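Local structure of lectin (Trichosanthes anguina, 4HR6) at residues S31-Y36 / T114-E119; A62-K67 / A82-W87; A104-K109 / S124-W129. The protein binds galactosides through its two ricin-type beta-trefoil domains and belongs to a non-toxic, three-chain homologue of type II ribosome-inactivating proteins. One frame throughout, in Å; residues are numbered along the deposited sequence.

Interaction 1 (S31-Y36 / T114-E119). With AMG (methyl alpha-D-galactopyranoside), chain D.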
ATOM      1  N   SER C  31     -19.587  26.833  16.828  1.00 68.58           N
ATOM      2  CA  SER C  31     -18.402  27.349  16.134  1.00 69.26           C
ATOM      3  C   SER C  31     -18.140  26.636  14.792  1.00 68.17           C
ATOM      4  O   SER C  31     -18.603  25.510  14.563  1.00 61.34           O
ATOM      5  CB  SER C  31     -17.170  27.239  17.035  1.00 70.37           C
ATOM      6  OG  SER C  31     -17.502  27.524  18.388  1.00 71.64           O
ATOM      7  N   ARG C  32     -17.394  27.314  13.920  1.00 66.09           N
ATOM      8  CA  ARG C  32     -17.213  26.888  12.529  1.00 64.07           C
ATOM      9  C   ARG C  32     -15.821  26.278  12.300  1.00 61.12           C
ATOM     10  O   ARG C  32     -14.863  26.575  13.034  1.00 57.41           O
ATOM     11  CB  ARG C  32     -17.442  28.079  11.589  1.00 61.73           C
ATOM     12  N   LEU C  33     -15.718  25.428  11.278  1.00 61.86           N
ATOM     13  CA  LEU C  33     -14.438  24.769  10.929  1.00 63.02           C
ATOM     14  C   LEU C  33     -13.955  25.168   9.549  1.00 59.58           C
ATOM     15  O   LEU C  33     -14.717  25.159   8.576  1.00 52.64           O
ATOM     16  CB  LEU C  33     -14.515  23.239  11.007  1.00 64.37           C
ATOM     17  CG  LEU C  33     -15.910  22.625  11.051  1.00 70.32           C
ATOM     18  CD1 LEU C  33     -16.043  21.418  10.131  1.00 74.75           C
ATOM     19  CD2 LEU C  33     -16.258  22.287  12.494  1.00 69.57           C
ATOM     20  N   ILE C  34     -12.665  25.475   9.485  1.00 58.08           N
ATOM     21  CA  ILE C  34     -12.012  25.934   8.267  1.00 64.33           C
ATOM     22  C   ILE C  34     -10.917  24.969   7.787  1.00 64.95           C
ATOM     23  O   ILE C  34     -10.524  24.057   8.516  1.00 62.72           O
ATOM     24  CB  ILE C  34     -11.352  27.314   8.500  1.00 63.65           C
ATOM     25  CG1 ILE C  34     -10.377  27.264   9.683  1.00 61.04           C
ATOM     26  CG2 ILE C  34     -12.417  28.372   8.748  1.00 66.97           C
ATOM     27  CD1 ILE C  34      -9.409  28.424   9.744  1.00 61.37           C
ATOM     28  N   LEU C  35     -10.437  25.189   6.563  1.00 63.38           N
ATOM     29  CA  LEU C  35      -9.131  24.698   6.144  1.00 64.25           C
ATOM     30  C   LEU C  35      -8.086  25.673   6.648  1.00 63.30           C
ATOM     31  O   LEU C  35      -8.288  26.873   6.564  1.00 62.42           O
ATOM     32  CB  LEU C  35      -9.005  24.644   4.626  1.00 68.61           C
ATOM     33  CG  LEU C  35      -9.809  23.635   3.820  1.00 72.40           C
ATOM     34  CD1 LEU C  35      -9.330  23.712   2.378  1.00 72.79           C
ATOM     35  CD2 LEU C  35      -9.671  22.222   4.369  1.00 75.04           C
ATOM     36  N   TYR C  36      -6.956  25.163   7.124  1.00 63.57           N
ATOM     37  CA  TYR C  36      -5.876  26.009   7.619  1.00 64.65           C
ATOM     38  C   TYR C  36      -4.548  25.243   7.533  1.00 63.02           C
ATOM     39  O   TYR C  36      -4.538  24.030   7.650  1.00 63.68           O
ATOM     40  CB  TYR C  36      -6.173  26.433   9.069  1.00 67.01           C
ATOM     41  CG  TYR C  36      -5.424  27.669   9.523  1.00 69.85           C
ATOM     42  CD1 TYR C  36      -5.931  28.951   9.273  1.00 72.91           C
ATOM     43  CD2 TYR C  36      -4.210  27.566  10.192  1.00 71.40           C
ATOM     44  CE1 TYR C  36      -5.246  30.091   9.680  1.00 73.19           C
ATOM     45  CE2 TYR C  36      -3.515  28.701  10.600  1.00 77.43           C
ATOM     46  CZ  TYR C  36      -4.039  29.959  10.343  1.00 74.74           C
ATOM     47  OH  TYR C  36      -3.353  31.072  10.751  1.00 74.84           O
ATOM     48  N   THR C 114     -11.043  29.031   4.477  1.00 75.25           N
ATOM     49  CA  THR C 114     -12.325  28.718   3.832  1.00 74.96           C
ATOM     50  C   THR C 114     -13.262  27.972   4.778  1.00 77.57           C
ATOM     51  O   THR C 114     -12.841  27.048   5.468  1.00 78.88           O
ATOM     52  CB  THR C 114     -12.132  27.810   2.603  1.00 74.43           C
ATOM     53  OG1 THR C 114     -11.312  28.474   1.635  1.00 76.29           O
ATOM     54  CG2 THR C 114     -13.479  27.434   1.976  1.00 71.93           C
ATOM     55  N   ASN C 115     -14.536  28.351   4.781  1.00 81.81           N
ATOM     56  CA  ASN C 115     -15.547  27.649   5.579  1.00 82.47           C
ATOM     57  C   ASN C 115     -15.838  26.279   4.977  1.00 78.87           C
ATOM     58  O   ASN C 115     -16.053  26.165   3.762  1.00 77.97           O
ATOM     59  CB  ASN C 115     -16.852  28.459   5.660  1.00 85.48           C
ATOM     60  CG  ASN C 115     -16.688  29.779   6.403  1.00 88.03           C
ATOM     61  OD1 ASN C 115     -15.733  29.967   7.158  1.00 90.20           O
ATOM     62  ND2 ASN C 115     -17.626  30.701   6.191  1.00 91.25           N
ATOM     63  N   LEU C 116     -15.827  25.245   5.823  1.00 74.49           N
ATOM     64  CA  LEU C 116     -16.174  23.890   5.387  1.00 71.25           C
ATOM     65  C   LEU C 116     -17.681  23.708   5.442  1.00 67.41           C
ATOM     66  O   LEU C 116     -18.358  24.230   6.331  1.00 64.92           O
ATOM     67  CB  LEU C 116     -15.487  22.812   6.239  1.00 72.48           C
ATOM     68  CG  LEU C 116     -13.955  22.828   6.349  1.00 72.33           C
ATOM     69  CD1 LEU C 116     -13.468  21.497   6.909  1.00 71.30           C
ATOM     70  CD2 LEU C 116     -13.287  23.121   5.014  1.00 71.76           C
ATOM     71  N   THR C 117     -18.192  22.932   4.500  1.00 63.63           N
ATOM     72  CA  THR C 117     -19.619  22.839   4.278  1.00 64.94           C
ATOM     73  C   THR C 117     -20.012  21.436   3.843  1.00 61.54           C
ATOM     74  O   THR C 117     -19.186  20.682   3.324  1.00 62.04           O
ATOM     75  CB  THR C 117     -20.063  23.864   3.201  1.00 68.91           C
ATOM     76  OG1 THR C 117     -21.404  23.587   2.781  1.00 78.10           O
ATOM     77  CG2 THR C 117     -19.145  23.823   1.973  1.00 69.03           C
ATOM     78  N   MET C 118     -21.275  21.096   4.075  1.00 59.36           N
ATOM     79  CA  MET C 118     -21.881  19.920   3.474  1.00 62.32           C
ATOM     80  C   MET C 118     -22.486  20.313   2.120  1.00 69.95           C
ATOM     81  O   MET C 118     -23.196  21.321   2.009  1.00 69.86           O
ATOM     82  CB  MET C 118     -22.935  19.322   4.405  1.00 62.60           C
ATOM     83  CG  MET C 118     -22.382  18.914   5.775  1.00 65.21           C
ATOM     84  SD  MET C 118     -21.091  17.633   5.749  1.00 61.99           S
ATOM     85  CE  MET C 118     -22.052  16.283   5.072  1.00 57.07           C
ATOM     86  N   GLU C 119     -22.153  19.532   1.089  1.00 71.52           N
ATOM     87  CA  GLU C 119     -22.619  19.758  -0.276  1.00 69.61           C
ATOM     88  C   GLU C 119     -22.971  18.428  -0.898  1.00 70.30           C
ATOM     89  O   GLU C 119     -22.602  17.369  -0.383  1.00 72.37           O
ATOM     90  CB  GLU C 119     -21.531  20.412  -1.139  1.00 69.74           C
ATOM     91  CG  GLU C 119     -20.967  21.726  -0.616  1.00 69.88           C
ATOM     92  CD  GLU C 119     -21.981  22.865  -0.620  1.00 70.50           C
ATOM     93  OE1 GLU C 119     -23.114  22.668  -1.128  1.00 70.57           O
ATOM     94  OE2 GLU C 119     -21.632  23.957  -0.110  1.00 61.50           O
TER
HETATM   95  C1  AMG D 301      -5.299  30.867  15.060  1.00 84.32           C
HETATM   96  C2  AMG D 301      -5.172  29.359  15.284  1.00 83.19           C
HETATM   97  C3  AMG D 301      -5.310  28.576  13.975  1.00 81.88           C
HETATM   98  C4  AMG D 301      -6.526  29.017  13.155  1.00 81.10           C
HETATM   99  C5  AMG D 301      -6.658  30.547  13.082  1.00 83.36           C
HETATM  100  C6  AMG D 301      -7.995  30.965  12.468  1.00 83.34           C
HETATM  101  C7  AMG D 301      -3.456  32.404  14.952  1.00 85.73           C
HETATM  102  O1  AMG D 301      -4.177  31.352  14.306  1.00 85.55           O
HETATM  103  O2  AMG D 301      -3.900  29.076  15.878  1.00 80.39           O
HETATM  104  O3  AMG D 301      -5.410  27.171  14.254  1.00 84.28           O
HETATM  105  O4  AMG D 301      -7.713  28.435  13.706  1.00 74.09           O
HETATM  106  O5  AMG D 301      -6.535  31.146  14.380  1.00 84.21           O
HETATM  107  O6  AMG D 301      -7.823  32.127  11.649  1.00 84.27           O
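Behind the galactoside pocket of the first beta-trefoil domain, L33, I34 and L35 run against T114, N115 and L116, while I34 and Y36 of the same strand also reach the sugar. I34 and N115 form a single antiparallel, non-hydrogen-bonded pair, flanked by two backbone bonds. L116 N donates to L33 O at 3.0 Å, with an angle of 161° at the hydrogen. On the other flank L35 N reaches T114 O at 3.2 Å, and I34 CA adds a C-H...O contact to T114 O at 3.1 Å, which leaves that carbonyl gripped twice from the strand side.

The buried packing centres on L116, whose methyls divide between two leucines: CD2 lies 3.7 Å from L35 CG and CD1 lies 4.1 Å from L33 CD1, with the side chains crossing at about a right angle in both pairs. I34 joins the two sides. Its CG1 sits between the backbone N and the carbonyl carbon (chi1 56°), a torsion that parts the branches: CG2 faces T114 O and the N115 amide, while CD1 at the end of the other arm stands 4.0 Å from C6 of the galactoside. Two residues on, the Y36 ring lies flat beneath the sugar, with AMG C4 3.7 Å above its plane and over its centre, and C3 and C5 also close to that face.

The polar side of the ligand is held by D21, G24, Q41 and N43, and I34 and Y36 each bond through the backbone to strand 19-22. Carbon atoms of a galactose stacked on an aromatic ring, with its hydroxyls taken by Asp and Asn, are characteristic of the ricin-type lectin site.

Interaction 2 (A62-K67 / A82-W87)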
ATOM      1  N   ALA C  62     -20.662  18.291  13.757  1.00 64.99           N
ATOM      2  CA  ALA C  62     -22.100  18.159  13.511  1.00 65.01           C
ATOM      3  C   ALA C  62     -22.600  18.931  12.294  1.00 65.85           C
ATOM      4  O   ALA C  62     -22.016  19.941  11.886  1.00 59.99           O
ATOM      5  CB  ALA C  62     -22.880  18.602  14.744  1.00 66.91           C
ATOM      6  N   THR C  63     -23.719  18.449  11.755  1.00 70.90           N
ATOM      7  CA  THR C  63     -24.378  19.066  10.618  1.00 77.84           C
ATOM      8  C   THR C  63     -25.907  18.923  10.706  1.00 83.17           C
ATOM      9  O   THR C  63     -26.444  17.810  10.683  1.00 82.47           O
ATOM     10  CB  THR C  63     -23.875  18.465   9.289  1.00 78.65           C
ATOM     11  OG1 THR C  63     -24.597  19.050   8.200  1.00 79.77           O
ATOM     12  CG2 THR C  63     -24.046  16.934   9.254  1.00 77.44           C
ATOM     13  N   ASN C  64     -26.597  20.062  10.815  1.00 88.90           N
ATOM     14  CA  ASN C  64     -28.066  20.112  10.786  1.00 91.27           C
ATOM     15  C   ASN C  64     -28.534  21.271   9.907  1.00 91.02           C
ATOM     16  O   ASN C  64     -28.206  22.435  10.174  1.00 84.72           O
ATOM     17  CB  ASN C  64     -28.637  20.263  12.202  1.00 91.70           C
ATOM     18  CG  ASN C  64     -30.144  20.029  12.268  1.00 90.07           C
ATOM     19  OD1 ASN C  64     -30.696  19.205  11.539  1.00 84.94           O
ATOM     20  ND2 ASN C  64     -30.811  20.746  13.166  1.00 94.13           N
ATOM     21  N   ASN C  65     -29.293  20.940   8.861  1.00 93.04           N
ATOM     22  CA  ASN C  65     -29.739  21.923   7.869  1.00 96.89           C
ATOM     23  C   ASN C  65     -30.486  23.091   8.516  1.00 95.56           C
ATOM     24  O   ASN C  65     -30.326  24.242   8.105  1.00 90.08           O
ATOM     25  CB  ASN C  65     -30.614  21.253   6.801  1.00 98.75           C
ATOM     26  CG  ASN C  65     -30.766  22.101   5.549  1.00100.79           C
ATOM     27  OD1 ASN C  65     -30.072  23.103   5.366  1.00 96.92           O
ATOM     28  ND2 ASN C  65     -31.679  21.693   4.674  1.00102.12           N
ATOM     29  N   SER C  66     -31.284  22.778   9.537  1.00 93.58           N
ATOM     30  CA  SER C  66     -31.987  23.784  10.326  1.00 86.94           C
ATOM     31  C   SER C  66     -31.021  24.574  11.202  1.00 88.32           C
ATOM     32  O   SER C  66     -30.927  25.793  11.082  1.00 84.84           O
ATOM     33  CB  SER C  66     -33.044  23.118  11.208  1.00 84.13           C
ATOM     34  OG  SER C  66     -33.849  22.237  10.453  1.00 79.52           O
ATOM     35  N   LYS C  67     -30.299  23.867  12.070  1.00 91.90           N
ATOM     36  CA  LYS C  67     -29.476  24.494  13.107  1.00 92.56           C
ATOM     37  C   LYS C  67     -28.418  25.439  12.543  1.00 94.43           C
ATOM     38  O   LYS C  67     -28.406  26.627  12.863  1.00 92.49           O
ATOM     39  CB  LYS C  67     -28.792  23.426  13.967  1.00 91.45           C
ATOM     40  N   ALA C  82     -28.518  12.572  17.964  1.00 81.15           N
ATOM     41  CA  ALA C  82     -27.486  11.603  17.579  1.00 81.30           C
ATOM     42  C   ALA C  82     -27.239  11.593  16.074  1.00 80.89           C
ATOM     43  O   ALA C  82     -26.092  11.627  15.629  1.00 74.31           O
ATOM     44  CB  ALA C  82     -27.870  10.205  18.048  1.00 80.49           C
ATOM     45  N   GLU C  83     -28.324  11.574  15.302  1.00 83.22           N
ATOM     46  CA  GLU C  83     -28.243  11.483  13.843  1.00 83.48           C
ATOM     47  C   GLU C  83     -27.339  12.536  13.200  1.00 80.68           C
ATOM     48  O   GLU C  83     -26.837  12.316  12.099  1.00 74.61           O
ATOM     49  CB  GLU C  83     -29.637  11.582  13.210  1.00 89.00           C
ATOM     50  CG  GLU C  83     -30.548  10.390  13.485  1.00 93.31           C
ATOM     51  CD  GLU C  83     -31.335  10.510  14.783  1.00 99.43           C
ATOM     52  OE1 GLU C  83     -32.181   9.622  15.037  1.00101.50           O
ATOM     53  OE2 GLU C  83     -31.114  11.485  15.545  1.00 97.22           O
ATOM     54  N   ASP C  84     -27.143  13.667  13.879  1.00 78.22           N
ATOM     55  CA  ASP C  84     -26.405  14.803  13.320  1.00 81.36           C
ATOM     56  C   ASP C  84     -24.912  14.795  13.646  1.00 79.25           C
ATOM     57  O   ASP C  84     -24.163  15.636  13.140  1.00 75.45           O
ATOM     58  CB  ASP C  84     -27.025  16.124  13.805  1.00 85.76           C
ATOM     59  CG  ASP C  84     -28.463  16.320  13.322  1.00 88.25           C
ATOM     60  OD1 ASP C  84     -28.832  15.771  12.259  1.00 87.16           O
ATOM     61  OD2 ASP C  84     -29.228  17.036  14.007  1.00 94.05           O
ATOM     62  N   ILE C  85     -24.487  13.849  14.485  1.00 73.50           N
ATOM     63  CA  ILE C  85     -23.083  13.737  14.899  1.00 70.61           C
ATOM     64  C   ILE C  85     -22.462  12.364  14.564  1.00 67.74           C
ATOM     65  O   ILE C  85     -21.380  12.021  15.063  1.00 58.93           O
ATOM     66  CB  ILE C  85     -22.917  14.061  16.404  1.00 70.51           C
ATOM     67  CG1 ILE C  85     -23.924  13.280  17.255  1.00 69.03           C
ATOM     68  CG2 ILE C  85     -23.088  15.553  16.636  1.00 70.35           C
ATOM     69  CD1 ILE C  85     -23.646  13.358  18.740  1.00 71.15           C
ATOM     70  N   SER C  86     -23.149  11.597  13.713  1.00 66.43           N
ATOM     71  CA  SER C  86     -22.614  10.359  13.143  1.00 70.27           C
ATOM     72  C   SER C  86     -21.694  10.672  11.958  1.00 72.98           C
ATOM     73  O   SER C  86     -21.961  11.597  11.183  1.00 77.19           O
ATOM     74  CB  SER C  86     -23.749   9.460  12.649  1.00 68.30           C
ATOM     75  OG  SER C  86     -24.590   9.058  13.704  1.00 66.95           O
ATOM     76  N   TRP C  87     -20.618   9.904  11.812  1.00 69.84           N
ATOM     77  CA  TRP C  87     -19.725  10.064  10.665  1.00 67.53           C
ATOM     78  C   TRP C  87     -19.202   8.721  10.158  1.00 64.87           C
ATOM     79  O   TRP C  87     -19.062   7.763  10.925  1.00 62.67           O
ATOM     80  CB  TRP C  87     -18.576  11.000  11.014  1.00 67.32           C
ATOM     81  CG  TRP C  87     -19.040  12.376  11.399  1.00 71.96           C
ATOM     82  CD1 TRP C  87     -19.151  12.884  12.666  1.00 71.52           C
ATOM     83  CD2 TRP C  87     -19.480  13.413  10.510  1.00 74.15           C
ATOM     84  NE1 TRP C  87     -19.617  14.175  12.618  1.00 73.79           N
ATOM     85  CE2 TRP C  87     -19.832  14.524  11.309  1.00 75.65           C
ATOM     86  CE3 TRP C  87     -19.606  13.513   9.117  1.00 72.57           C
ATOM     87  CZ2 TRP C  87     -20.296  15.723  10.759  1.00 74.64           C
ATOM     88  CZ3 TRP C  87     -20.068  14.703   8.570  1.00 72.70           C
ATOM     89  CH2 TRP C  87     -20.409  15.792   9.391  1.00 74.43           C
TER
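A62 and T63 meet the turn at D84 and I85 through a backbone hydrogen bond: T63 N donates to D84 O at 3.2 Å (157° at the hydrogen). The same oxygen takes a C-H...O contact from A62 CA at 3.3 Å. That carbonyl is presented by a short 3-10 turn, closed by I85 N bonding back to A82 O.

Among the apolar contacts, A62 CB touches I85 CG2 at 3.6 Å. Residues 85-87 appear to fill the place of the QxW motif of ricin-type beta-trefoil repeats, with isoleucine where the glutamine would stand and the tryptophan kept. W87 brings its six-membered ring to the strand end: A62 N lies at the ring edge near its plane, and T63 CG2 meets CH2 at 3.8 Å, approaching obliquely. With CG anti to the carbonyl carbon (chi1 -61°), the indole turns toward A62 and T63, and its NE1 is bonded to L61 O, just before A62.

On the polar side, the D84 carboxylate packs beside the N64 side chain, and D84 OD1 is hydrogen-bonded to Y100 OH. The backbone O of W87 bonds to Q164 of another lectin chain.

Interaction 3 (A104-K109 / S124-W129)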
ATOM      1  N   ALA C 104     -21.727  15.333   1.566  1.00 62.33           N
ATOM      2  CA  ALA C 104     -20.342  14.976   1.853  1.00 58.73           C
ATOM      3  C   ALA C 104     -19.541  16.206   2.242  1.00 56.78           C
ATOM      4  O   ALA C 104     -19.781  17.297   1.729  1.00 57.67           O
ATOM      5  CB  ALA C 104     -19.713  14.317   0.637  1.00 60.21           C
ATOM      6  N   LEU C 105     -18.577  16.028   3.137  1.00 51.39           N
ATOM      7  CA  LEU C 105     -17.791  17.144   3.629  1.00 52.33           C
ATOM      8  C   LEU C 105     -17.013  17.767   2.475  1.00 53.86           C
ATOM      9  O   LEU C 105     -16.346  17.057   1.712  1.00 57.32           O
ATOM     10  CB  LEU C 105     -16.846  16.684   4.743  1.00 52.12           C
ATOM     11  CG  LEU C 105     -15.999  17.759   5.431  1.00 54.18           C
ATOM     12  CD1 LEU C 105     -16.879  18.697   6.243  1.00 57.17           C
ATOM     13  CD2 LEU C 105     -14.938  17.123   6.328  1.00 56.05           C
ATOM     14  N   THR C 106     -17.106  19.090   2.352  1.00 56.94           N
ATOM     15  CA  THR C 106     -16.569  19.811   1.199  1.00 52.49           C
ATOM     16  C   THR C 106     -15.857  21.089   1.606  1.00 54.36           C
ATOM     17  O   THR C 106     -16.163  21.677   2.642  1.00 54.05           O
ATOM     18  CB  THR C 106     -17.684  20.193   0.225  1.00 52.61           C
ATOM     19  OG1 THR C 106     -18.535  19.066   0.005  1.00 51.22           O
ATOM     20  CG2 THR C 106     -17.105  20.680  -1.114  1.00 54.89           C
ATOM     21  N   SER C 107     -14.890  21.494   0.789  1.00 54.69           N
ATOM     22  CA  SER C 107     -14.234  22.777   0.939  1.00 56.84           C
ATOM     23  C   SER C 107     -14.249  23.466  -0.422  1.00 63.42           C
ATOM     24  O   SER C 107     -13.364  23.242  -1.248  1.00 62.74           O
ATOM     25  CB  SER C 107     -12.812  22.611   1.450  1.00 56.76           C
ATOM     26  OG  SER C 107     -12.205  23.876   1.629  1.00 57.50           O
ATOM     27  N   ASN C 108     -15.268  24.303  -0.628  1.00 69.51           N
ATOM     28  CA  ASN C 108     -15.561  24.933  -1.921  1.00 72.11           C
ATOM     29  C   ASN C 108     -14.453  25.823  -2.491  1.00 72.88           C
ATOM     30  O   ASN C 108     -14.377  26.004  -3.703  1.00 70.22           O
ATOM     31  CB  ASN C 108     -16.861  25.741  -1.828  1.00 76.19           C
ATOM     32  CG  ASN C 108     -18.102  24.863  -1.804  1.00 75.62           C
ATOM     33  OD1 ASN C 108     -18.150  23.815  -2.449  1.00 75.95           O
ATOM     34  ND2 ASN C 108     -19.127  25.302  -1.077  1.00 72.60           N
ATOM     35  N   LYS C 109     -13.605  26.379  -1.630  1.00 74.64           N
ATOM     36  CA  LYS C 109     -12.450  27.158  -2.083  1.00 80.12           C
ATOM     37  C   LYS C 109     -11.148  26.512  -1.622  1.00 79.44           C
ATOM     38  O   LYS C 109     -11.111  25.810  -0.610  1.00 81.84           O
ATOM     39  CB  LYS C 109     -12.541  28.608  -1.590  1.00 86.94           C
ATOM     40  CG  LYS C 109     -13.336  29.516  -2.518  1.00 92.75           C
ATOM     41  CD  LYS C 109     -13.899  30.748  -1.813  1.00 97.64           C
ATOM     42  CE  LYS C 109     -15.307  30.504  -1.278  1.00100.69           C
ATOM     43  NZ  LYS C 109     -16.001  31.767  -0.896  1.00 99.39           N
ATOM     44  N   SER C 124     -15.597  15.009  -5.890  1.00 54.69           N
ATOM     45  CA  SER C 124     -14.646  16.005  -6.326  1.00 56.79           C
ATOM     46  C   SER C 124     -13.430  16.004  -5.431  1.00 54.24           C
ATOM     47  O   SER C 124     -13.493  15.534  -4.293  1.00 53.99           O
ATOM     48  CB  SER C 124     -15.307  17.392  -6.282  1.00 59.53           C
ATOM     49  OG  SER C 124     -16.564  17.338  -6.938  1.00 64.50           O
ATOM     50  N   ALA C 125     -12.336  16.561  -5.946  1.00 51.41           N
ATOM     51  CA  ALA C 125     -11.110  16.742  -5.184  1.00 51.84           C
ATOM     52  C   ALA C 125     -11.332  17.652  -3.982  1.00 57.43           C
ATOM     53  O   ALA C 125     -10.614  17.555  -2.982  1.00 63.58           O
ATOM     54  CB  ALA C 125     -10.004  17.299  -6.066  1.00 50.52           C
ATOM     55  N   SER C 126     -12.325  18.532  -4.077  1.00 56.51           N
ATOM     56  CA  SER C 126     -12.725  19.373  -2.952  1.00 56.05           C
ATOM     57  C   SER C 126     -13.493  18.572  -1.884  1.00 53.86           C
ATOM     58  O   SER C 126     -13.746  19.090  -0.789  1.00 55.66           O
ATOM     59  CB  SER C 126     -13.584  20.541  -3.461  1.00 56.71           C
ATOM     60  OG  SER C 126     -14.726  20.055  -4.154  1.00 57.82           O
ATOM     61  N   GLN C 127     -13.869  17.331  -2.211  1.00 49.29           N
ATOM     62  CA  GLN C 127     -14.526  16.410  -1.274  1.00 49.39           C
ATOM     63  C   GLN C 127     -13.659  15.189  -0.854  1.00 47.77           C
ATOM     64  O   GLN C 127     -14.179  14.183  -0.358  1.00 45.86           O
ATOM     65  CB  GLN C 127     -15.846  15.937  -1.889  1.00 52.16           C
ATOM     66  CG  GLN C 127     -16.745  17.105  -2.288  1.00 57.12           C
ATOM     67  CD  GLN C 127     -18.102  16.670  -2.792  1.00 58.00           C
ATOM     68  OE1 GLN C 127     -18.210  15.863  -3.724  1.00 54.40           O
ATOM     69  NE2 GLN C 127     -19.159  17.210  -2.182  1.00 63.27           N
ATOM     70  N   GLY C 128     -12.346  15.287  -1.049  1.00 48.21           N
ATOM     71  CA  GLY C 128     -11.422  14.191  -0.745  1.00 46.93           C
ATOM     72  C   GLY C 128     -10.612  14.494   0.491  1.00 47.70           C
ATOM     73  O   GLY C 128     -10.051  15.586   0.636  1.00 44.78           O
ATOM     74  N   TRP C 129     -10.544  13.529   1.398  1.00 47.06           N
ATOM     75  CA  TRP C 129      -9.842  13.752   2.669  1.00 43.89           C
ATOM     76  C   TRP C 129      -8.971  12.559   3.054  1.00 39.75           C
ATOM     77  O   TRP C 129      -9.313  11.431   2.754  1.00 36.63           O
ATOM     78  CB  TRP C 129     -10.861  14.010   3.782  1.00 45.71           C
ATOM     79  CG  TRP C 129     -11.840  15.073   3.459  1.00 44.19           C
ATOM     80  CD1 TRP C 129     -13.089  14.907   2.939  1.00 45.13           C
ATOM     81  CD2 TRP C 129     -11.655  16.471   3.630  1.00 42.06           C
ATOM     82  NE1 TRP C 129     -13.694  16.122   2.776  1.00 45.47           N
ATOM     83  CE2 TRP C 129     -12.832  17.102   3.191  1.00 42.60           C
ATOM     84  CE3 TRP C 129     -10.599  17.257   4.110  1.00 43.55           C
ATOM     85  CZ2 TRP C 129     -12.993  18.483   3.215  1.00 46.99           C
ATOM     86  CZ3 TRP C 129     -10.753  18.636   4.138  1.00 47.06           C
ATOM     87  CH2 TRP C 129     -11.949  19.235   3.695  1.00 47.04           C
TER
HETATM   88  O   HOH W   1     -15.979  14.132   1.830  1.00 44.80           O
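L105 meets W129 in two ways. W129 NE1 donates to L105 O at 3.0 Å; the oxygen lies in the indole plane, but the N-H comes down on the carbonyl from well above its plane (62° out). Over one face of the indole, L105 CD2 makes a CH-pi contact, 4.1 Å from the centroid of the five-membered ring.

Beside it, Q127 NE2 donates almost straight (173°) to T106 OG1 at 2.9 Å, with the hydroxyl lying in the amide plane. T106 OG1 in turn donates to A104 O at 2.8 Å. A third bond, S107 N to S126 O at 3.1 Å, ties S107 to the 3-10 turn at S126.

Q127-G128-W129 is the QxW signature of ricin-type beta-trefoil repeats, and both of its side chains are turned onto the strand 103-106. The glutamine is extended beyond CG (chi2 -175°), which carries its amide across to T106 OG1; NE2 also bonds V120 O and OE1 takes T122 N, fixing the rotation of the amide.

Water 1 sits 2.8 Å from Q127 O and 3.0 Å from L105 O, spanning the two backbones. Farther out, R15 NE bonds S107 O, while L35 packs against both S107 and W129.

Interactions 1 and 3 are joined through one hairpin: strand 117-120 pairs with strand 103-106, where T117 O lies 2.8 Å from T106 N and E119 O lies 3.0 Å from A104 N, both probable hydrogen bonds. Their centres are 10 Å apart. M118, from the same strand, reaches interaction 2 by packing its CG 3.3 Å from T63 OG1 and its SD against W87. Interactions 2 and 3, with nearest atoms about 5 Å apart, do not touch. Interaction 1 borders the galactoside directly; the S107 side chain of interaction 3 stands about 14 Å from a bound sugar.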